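Local coordinates for quinonprotein alcohol dehydrogenase-like protein (Bacteroides thetaiotaomicron VPI-5482, PDB 4R5O) that is of unknown function but binds calcium ions and joins an immunoglobulin-like beta-sandwich domain to a seven-bladed beta-propeller, at residues Y177-A185 and R206-N215; S143-Y154 and S188-Q196. All coordinates share one frame; numbering follows the deposited sequence.

The two contacts illustrate how adjacent blades of a beta-propeller pack without merging their sheets. Both join the same pair of four-stranded antiparallel sheets, one spanning residues 143-181 and the next 189-220. Contact 2 sets the first strands of the two blades side by side; it is partly buried, about 10 Å from the chain centre, and mostly apolar. Contact 1 lies about 17 Å out, at the surface, where the last strand of one blade meets the end of a strand and the turn after it through a few apolar atoms and a bridging water. Their centres are about 11 Å apart, and neither has a direct hydrogen bond between its segments. L210 N probably bonds to Q196 O.

Contact 1 of 2, residues Y177-A185 and R206-N215; sequences YENSAVVGA and RRIDLKSLNN
A181 and L213 meet through their CB atoms, 3.6 Å apart, and start the apolar part of this junction between propeller blades. CD1 of L213 continues on to N179, whose amide arrives from the opposite direction and brings ND2 to 3.5 Å from that methyl. Further along, V183 divides its work: CG2 touches I208 CD1 at 3.9 Å, the two side chains lying roughly perpendicular, whereas CG1, anti to the backbone N (chi1 -177°), lies against R206 CD at 3.7 Å, valine and arginine running alongside in opposite senses.

The polar part centres on N215. Its ND2 donates to a water, which in turn donates to V182 O and L213 O and so ties the two segments together. At the other end of the amide, R206 NH1 donates to N215 OD1 at 3.0 Å; the oxygen lies in the guanidinium plane, while NH2 forms a salt bridge with D203. Without the N215 amide, as with an alanine here, the water would probably lose its donor, R206 NH1 this acceptor and V183 CG1 a neighbour.

An Asx motif shapes the loop carrying L213, D209 OD1 accepting from K211 N (the Asx turn) and from S212 N. The blades are thus joined here by small aliphatic contacts and one shared water, each keeping its own sheet hydrogen bonding.

Contact 2 of 2, residues S143-Y154 and S188-Q196; sequences SANIIHSNGKFY and SGLTILNEQ
I192 meets the Y154 ring obliquely, with I192 CG1 at 3.6 Å from Y154 CD2, and K152 CB lies over one face of that ring, offset toward the rim. The side chains of Y154 and I192 are roughly perpendicular, and the CD1 methyl of I192 tucks in near Y154 CB. In one of two N150 conformers, and so only tentatively, Y154 OH donates to OD1 of N150, a residue of the type I' turn from S149 to K152. The second flat group is the N145 amide. Close to its plane, ND2 donates to S143 OG at 3.1 Å, and it also bonds to L156 O; these two acceptors occupy the nitrogen, and S188 O comes near the amide without a hydrogen bond.

Aliphatic groups fill the middle. L190 sets CG against I147 CD1 at 3.9 Å and places CD2 against the backbone oxygens of N145 and Y154. Its CG is anti to the backbone N (chi1 -177°), which helps carry the branched end across to the hairpin; V200 and F167 also pack on it. I147 and I192 run alongside in opposite senses, I147 CG2 lying 4.1 Å from I192 CB, while I192 CG2 rests 3.5 Å from S149 OG.

Strands 143-149 and 189-192 run nearly parallel, at 9°, with axes 7.3 Å apart at closest approach. That spacing admits interlocking side chains in place of backbone pairing, as expected between neighbouring propeller blades. The hairpin is paired internally, as by I147 N to Y154 O, and with its own blade; what joins the blades is therefore chiefly the shape of leucine, isoleucine and tyrosine surfaces, with polar groups at the borders that form no hydrogen bond between the segments.

Contact 1 of 2, residues Y177-A185 and R206-N215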
# COMPACT_ATOMS: atom_id res chain seq x y z
N TYR A 177 0.67 -11.39 4.07
CA TYR A 177 1.71 -11.67 3.11
C TYR A 177 1.36 -12.96 2.37
O TYR A 177 0.95 -13.92 3.00
CB TYR A 177 3.06 -11.76 3.85
CG TYR A 177 4.20 -12.34 3.02
CD1 TYR A 177 4.98 -11.53 2.20
CD2 TYR A 177 4.49 -13.70 3.07
CE1 TYR A 177 6.02 -12.06 1.45
CE2 TYR A 177 5.52 -14.24 2.31
CZ TYR A 177 6.30 -13.42 1.51
OH TYR A 177 7.32 -14.00 0.79
N GLU A 178 1.48 -12.97 1.04
CA GLU A 178 1.20 -14.19 0.31
C GLU A 178 2.49 -14.75 -0.27
O GLU A 178 2.80 -15.92 -0.04
CB GLU A 178 0.18 -13.99 -0.79
CG GLU A 178 -1.20 -13.78 -0.21
CD GLU A 178 -2.32 -13.77 -1.22
OE1 GLU A 178 -2.04 -13.89 -2.43
OE2 GLU A 178 -3.50 -13.68 -0.80
N ASN A 179 3.24 -13.90 -0.99
CA ASN A 179 4.48 -14.33 -1.63
C ASN A 179 5.35 -13.12 -1.98
O ASN A 179 4.89 -11.98 -1.91
CB ASN A 179 4.10 -15.12 -2.91
CG ASN A 179 5.15 -16.01 -3.49
OD1 ASN A 179 6.23 -16.21 -2.91
ND2 ASN A 179 4.85 -16.59 -4.66
N SER A 180 6.62 -13.38 -2.32
CA SER A 180 7.61 -12.37 -2.73
C SER A 180 8.74 -13.04 -3.51
O SER A 180 8.95 -14.26 -3.41
CB SER A 180 8.15 -11.59 -1.54
OG SER A 180 8.83 -12.44 -0.63
N ALA A 181 9.45 -12.25 -4.34
CA ALA A 181 10.53 -12.77 -5.16
C ALA A 181 11.50 -11.68 -5.59
O ALA A 181 11.20 -10.49 -5.50
CB ALA A 181 9.97 -13.45 -6.41
N VAL A 182 12.66 -12.11 -6.06
CA VAL A 182 13.74 -11.29 -6.59
C VAL A 182 13.40 -10.97 -8.03
O VAL A 182 12.91 -11.85 -8.73
CB VAL A 182 15.10 -12.06 -6.46
CG1 VAL A 182 16.26 -11.30 -7.10
CG2 VAL A 182 15.40 -12.42 -5.01
N VAL A 183 13.64 -9.73 -8.48
CA VAL A 183 13.43 -9.33 -9.87
C VAL A 183 14.75 -8.70 -10.32
O VAL A 183 15.50 -9.30 -11.09
CB VAL A 183 12.19 -8.42 -10.10
CG1 VAL A 183 11.99 -8.11 -11.58
CG2 VAL A 183 10.92 -9.04 -9.51
N GLY A 184 15.06 -7.55 -9.74
CA GLY A 184 16.31 -6.84 -9.97
C GLY A 184 16.35 -5.52 -9.23
O GLY A 184 15.33 -5.01 -8.77
N ALA A 185 17.57 -4.99 -9.09
CA ALA A 185 17.83 -3.69 -8.48
C ALA A 185 17.40 -2.54 -9.40
O ALA A 185 17.45 -2.67 -10.64
CB ALA A 185 19.31 -3.56 -8.17
N ARG A 206 10.23 -6.15 -18.22
CA ARG A 206 10.18 -7.51 -17.69
C ARG A 206 8.76 -7.94 -17.49
O ARG A 206 7.99 -7.18 -16.92
CB ARG A 206 10.94 -7.62 -16.36
CG ARG A 206 12.37 -7.22 -16.41
CD ARG A 206 12.81 -6.94 -15.01
NE ARG A 206 14.21 -6.55 -14.92
CZ ARG A 206 15.20 -7.40 -14.69
NH1 ARG A 206 14.95 -8.71 -14.55
NH2 ARG A 206 16.45 -6.97 -14.62
N ARG A 207 8.41 -9.15 -17.95
CA ARG A 207 7.09 -9.73 -17.68
C ARG A 207 7.21 -10.54 -16.44
O ARG A 207 8.14 -11.33 -16.35
CB ARG A 207 6.56 -10.57 -18.86
CG ARG A 207 5.17 -11.16 -18.60
CD ARG A 207 4.66 -12.03 -19.73
NE ARG A 207 5.53 -13.18 -19.98
CZ ARG A 207 6.37 -13.28 -21.01
NH1 ARG A 207 6.43 -12.32 -21.93
NH2 ARG A 207 7.13 -14.36 -21.15
N ILE A 208 6.32 -10.36 -15.50
CA ILE A 208 6.33 -11.16 -14.27
C ILE A 208 5.02 -11.99 -14.21
O ILE A 208 3.94 -11.49 -14.54
CB ILE A 208 6.56 -10.28 -12.97
CG1 ILE A 208 6.70 -11.18 -11.69
CG2 ILE A 208 5.51 -9.14 -12.81
CD1 ILE A 208 7.44 -10.57 -10.54
N ASP A 209 5.14 -13.29 -13.86
CA ASP A 209 4.00 -14.19 -13.66
C ASP A 209 3.49 -13.93 -12.25
O ASP A 209 4.27 -14.08 -11.31
CB ASP A 209 4.41 -15.65 -13.90
CG ASP A 209 3.29 -16.68 -13.82
OD1 ASP A 209 2.62 -16.75 -12.76
OD2 ASP A 209 3.15 -17.47 -14.77
N LEU A 210 2.25 -13.51 -12.09
CA LEU A 210 1.72 -13.12 -10.77
C LEU A 210 1.42 -14.35 -9.84
O LEU A 210 1.06 -14.15 -8.68
CB LEU A 210 0.44 -12.27 -10.92
CG LEU A 210 0.65 -10.93 -11.65
CD1 LEU A 210 -0.63 -10.17 -11.79
CD2 LEU A 210 1.68 -10.06 -10.97
N LYS A 211 1.69 -15.60 -10.31
CA LYS A 211 1.50 -16.80 -9.49
C LYS A 211 2.87 -17.37 -9.08
O LYS A 211 3.16 -17.44 -7.88
CB LYS A 211 0.65 -17.86 -10.21
CG LYS A 211 -0.67 -17.33 -10.86
CD LYS A 211 -1.66 -16.62 -9.90
CE LYS A 211 -2.89 -16.11 -10.64
NZ LYS A 211 -3.80 -15.34 -9.74
N SER A 212 3.73 -17.69 -10.08
CA SER A 212 5.07 -18.26 -9.82
C SER A 212 6.09 -17.20 -9.42
O SER A 212 7.06 -17.53 -8.74
CB SER A 212 5.58 -19.01 -11.04
OG SER A 212 5.72 -18.14 -12.15
N LEU A 213 5.90 -15.96 -9.90
CA LEU A 213 6.71 -14.76 -9.69
C LEU A 213 8.05 -14.86 -10.48
O LEU A 213 8.99 -14.11 -10.21
CB LEU A 213 6.97 -14.44 -8.20
CG LEU A 213 5.72 -14.12 -7.36
CD1 LEU A 213 6.10 -13.60 -6.00
CD2 LEU A 213 4.86 -13.05 -8.03
N ASN A 214 8.08 -15.71 -11.53
CA ASN A 214 9.20 -15.74 -12.46
C ASN A 214 9.07 -14.55 -13.37
O ASN A 214 7.95 -14.15 -13.67
CB ASN A 214 9.29 -17.06 -13.24
CG ASN A 214 9.80 -18.24 -12.42
OD1 ASN A 214 10.75 -18.14 -11.60
ND2 ASN A 214 9.25 -19.42 -12.69
N ASN A 215 10.20 -13.94 -13.78
CA ASN A 215 10.17 -12.79 -14.67
C ASN A 215 11.05 -13.07 -15.88
O ASN A 215 11.99 -13.85 -15.81
CB ASN A 215 10.59 -11.47 -13.99
CG ASN A 215 12.04 -11.31 -13.70
OD1 ASN A 215 12.81 -10.74 -14.50
ND2 ASN A 215 12.44 -11.79 -12.54
O HOH W 1 11.18 -12.72 -10.52

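Contact 2 of 2, residues S143-Y154 and S188-Q196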
# COMPACT_ATOMS: atom_id res chain seq x y z
N SER A 143 11.94 3.24 -3.19
CA SER A 143 10.58 3.56 -3.59
C SER A 143 9.66 2.34 -3.43
O SER A 143 10.08 1.20 -3.55
CB SER A 143 10.54 4.07 -5.03
OG SER A 143 10.94 3.09 -5.96
N ALA A 144 8.41 2.62 -3.12
CA ALA A 144 7.33 1.65 -2.98
C ALA A 144 6.29 1.94 -4.02
O ALA A 144 5.67 3.01 -4.00
CB ALA A 144 6.74 1.70 -1.58
N ASN A 145 6.15 1.04 -4.98
CA ASN A 145 5.22 1.18 -6.09
C ASN A 145 4.22 0.04 -5.96
O ASN A 145 4.60 -1.13 -6.06
CB ASN A 145 6.03 1.18 -7.42
CG ASN A 145 7.27 2.10 -7.35
OD1 ASN A 145 7.17 3.32 -7.51
ND2 ASN A 145 8.46 1.54 -7.02
N ILE A 146 2.97 0.37 -5.60
CA ILE A 146 1.91 -0.62 -5.34
C ILE A 146 0.72 -0.44 -6.27
O ILE A 146 0.23 0.68 -6.47
CB ILE A 146 1.41 -0.53 -3.86
CG1 ILE A 146 2.59 -0.64 -2.87
CG2 ILE A 146 0.28 -1.53 -3.56
CD1 ILE A 146 2.30 -0.48 -1.45
N ILE A 147 0.20 -1.57 -6.77
CA ILE A 147 -1.00 -1.62 -7.60
C ILE A 147 -1.98 -2.58 -6.93
O ILE A 147 -1.64 -3.72 -6.62
CB ILE A 147 -0.73 -1.98 -9.07
CG1 ILE A 147 -0.00 -0.79 -9.76
CG2 ILE A 147 -2.08 -2.32 -9.81
CD1 ILE A 147 0.51 -1.05 -10.95
N HIS A 148 -3.16 -2.06 -6.63
CA HIS A 148 -4.25 -2.79 -6.06
C HIS A 148 -5.05 -3.39 -7.23
O HIS A 148 -5.72 -2.66 -7.98
CB HIS A 148 -5.07 -1.89 -5.12
CG HIS A 148 -6.22 -2.57 -4.44
ND1 HIS A 148 -7.20 -1.84 -3.81
CD2 HIS A 148 -6.52 -3.89 -4.33
CE1 HIS A 148 -8.06 -2.73 -3.34
NE2 HIS A 148 -7.68 -3.97 -3.62
N SER A 149 -4.91 -4.71 -7.43
CA SER A 149 -5.59 -5.44 -8.50
C SER A 149 -5.85 -6.89 -8.06
O SER A 149 -5.08 -7.42 -7.27
CB SER A 149 -4.75 -5.39 -9.77
OG SER A 149 -5.49 -5.80 -10.91
N ASN A 150 -6.94 -7.52 -8.57
CA ASN A 150 -7.31 -8.92 -8.32
C ASN A 150 -7.45 -9.22 -6.78
O ASN A 150 -7.19 -10.35 -6.34
CB ASN A 150 -6.25 -9.88 -8.95
CG ASN A 150 -5.74 -9.55 -10.35
OD1 ASN A 150 -4.53 -9.66 -10.63
ND2 ASN A 150 -6.62 -9.11 -11.25
N GLY A 151 -7.84 -8.21 -6.00
CA GLY A 151 -7.95 -8.31 -4.55
C GLY A 151 -6.61 -8.44 -3.84
O GLY A 151 -6.57 -8.90 -2.69
N LYS A 152 -5.50 -8.01 -4.51
CA LYS A 152 -4.15 -8.07 -3.97
C LYS A 152 -3.43 -6.73 -4.10
O LYS A 152 -3.72 -5.93 -5.00
CB LYS A 152 -3.31 -9.17 -4.70
CG LYS A 152 -3.92 -10.59 -4.77
CD LYS A 152 -4.05 -11.27 -3.40
CE LYS A 152 -4.89 -12.52 -3.37
NZ LYS A 152 -6.34 -12.24 -3.53
N PHE A 153 -2.46 -6.50 -3.22
CA PHE A 153 -1.55 -5.37 -3.30
C PHE A 153 -0.26 -5.88 -3.88
O PHE A 153 0.41 -6.70 -3.25
CB PHE A 153 -1.34 -4.64 -1.97
CG PHE A 153 -2.54 -4.02 -1.29
CD1 PHE A 153 -3.45 -3.26 -2.02
CD2 PHE A 153 -2.65 -4.03 0.11
CE1 PHE A 153 -4.53 -2.64 -1.38
CE2 PHE A 153 -3.72 -3.38 0.75
CZ PHE A 153 -4.66 -2.69 -0.00
N TYR A 154 0.05 -5.50 -5.12
CA TYR A 154 1.30 -5.88 -5.76
C TYR A 154 2.29 -4.79 -5.51
O TYR A 154 2.05 -3.67 -5.94
CB TYR A 154 1.12 -6.15 -7.26
CG TYR A 154 0.15 -7.27 -7.54
CD1 TYR A 154 0.54 -8.60 -7.46
CD2 TYR A 154 -1.15 -6.99 -7.94
CE1 TYR A 154 -0.34 -9.63 -7.74
CE2 TYR A 154 -2.04 -8.02 -8.23
CZ TYR A 154 -1.63 -9.33 -8.13
OH TYR A 154 -2.51 -10.34 -8.44
N SER A 188 11.46 0.53 -10.58
CA SER A 188 10.39 1.26 -9.90
C SER A 188 9.09 1.38 -10.76
O SER A 188 8.16 2.07 -10.33
CB SER A 188 10.87 2.66 -9.53
OG SER A 188 11.23 3.40 -10.68
N GLY A 189 9.04 0.72 -11.92
CA GLY A 189 7.87 0.78 -12.78
C GLY A 189 7.06 -0.49 -12.70
O GLY A 189 7.58 -1.56 -13.00
N LEU A 190 5.81 -0.40 -12.26
CA LEU A 190 4.94 -1.57 -12.12
C LEU A 190 3.61 -1.38 -12.92
O LEU A 190 2.98 -0.32 -12.86
CB LEU A 190 4.63 -1.87 -10.63
CG LEU A 190 3.78 -3.14 -10.32
CD1 LEU A 190 4.49 -4.41 -10.79
CD2 LEU A 190 3.42 -3.22 -8.85
N THR A 191 3.22 -2.44 -13.64
CA THR A 191 1.99 -2.55 -14.42
C THR A 191 1.37 -3.91 -14.17
O THR A 191 2.09 -4.89 -14.16
CB THR A 191 2.27 -2.33 -15.95
OG1 THR A 191 3.10 -1.20 -16.18
CG2 THR A 191 1.00 -2.20 -16.77
N ILE A 192 0.07 -3.97 -13.93
CA ILE A 192 -0.63 -5.25 -13.80
C ILE A 192 -1.48 -5.37 -15.08
O ILE A 192 -2.36 -4.51 -15.33
CB ILE A 192 -1.42 -5.42 -12.46
CG1 ILE A 192 -0.51 -6.01 -11.32
CG2 ILE A 192 -2.54 -6.46 -12.66
CD1 ILE A 192 0.74 -5.39 -10.96
N LEU A 193 -1.13 -6.37 -15.94
CA LEU A 193 -1.77 -6.58 -17.24
C LEU A 193 -3.13 -7.23 -17.09
O LEU A 193 -4.08 -6.83 -17.78
CB LEU A 193 -0.89 -7.45 -18.18
CG LEU A 193 0.56 -7.00 -18.44
CD1 LEU A 193 1.28 -7.98 -19.36
CD2 LEU A 193 0.62 -5.66 -19.05
N ASN A 194 -3.21 -8.26 -16.22
CA ASN A 194 -4.41 -9.07 -15.98
C ASN A 194 -4.22 -9.88 -14.70
O ASN A 194 -3.42 -9.48 -13.86
CB ASN A 194 -4.69 -9.99 -17.19
CG ASN A 194 -3.56 -10.87 -17.63
OD1 ASN A 194 -2.80 -11.44 -16.83
ND2 ASN A 194 -3.49 -11.11 -18.93
N GLU A 195 -4.95 -11.00 -14.52
CA GLU A 195 -4.85 -11.81 -13.30
C GLU A 195 -3.59 -12.63 -13.25
O GLU A 195 -3.14 -13.00 -12.15
CB GLU A 195 -6.04 -12.79 -13.17
CG GLU A 195 -7.44 -12.20 -13.22
CD GLU A 195 -8.55 -13.14 -12.76
OE1 GLU A 195 -8.24 -14.27 -12.29
OE2 GLU A 195 -9.72 -12.72 -12.80
N GLN A 196 -3.03 -12.96 -14.43
CA GLN A 196 -1.90 -13.86 -14.56
C GLN A 196 -0.54 -13.11 -14.69
O GLN A 196 0.46 -13.62 -14.19
CB GLN A 196 -2.14 -14.75 -15.80
CG GLN A 196 -1.09 -15.85 -16.09
CD GLN A 196 -0.89 -16.97 -15.09
OE1 GLN A 196 -1.61 -17.12 -14.08
NE2 GLN A 196 0.08 -17.83 -15.37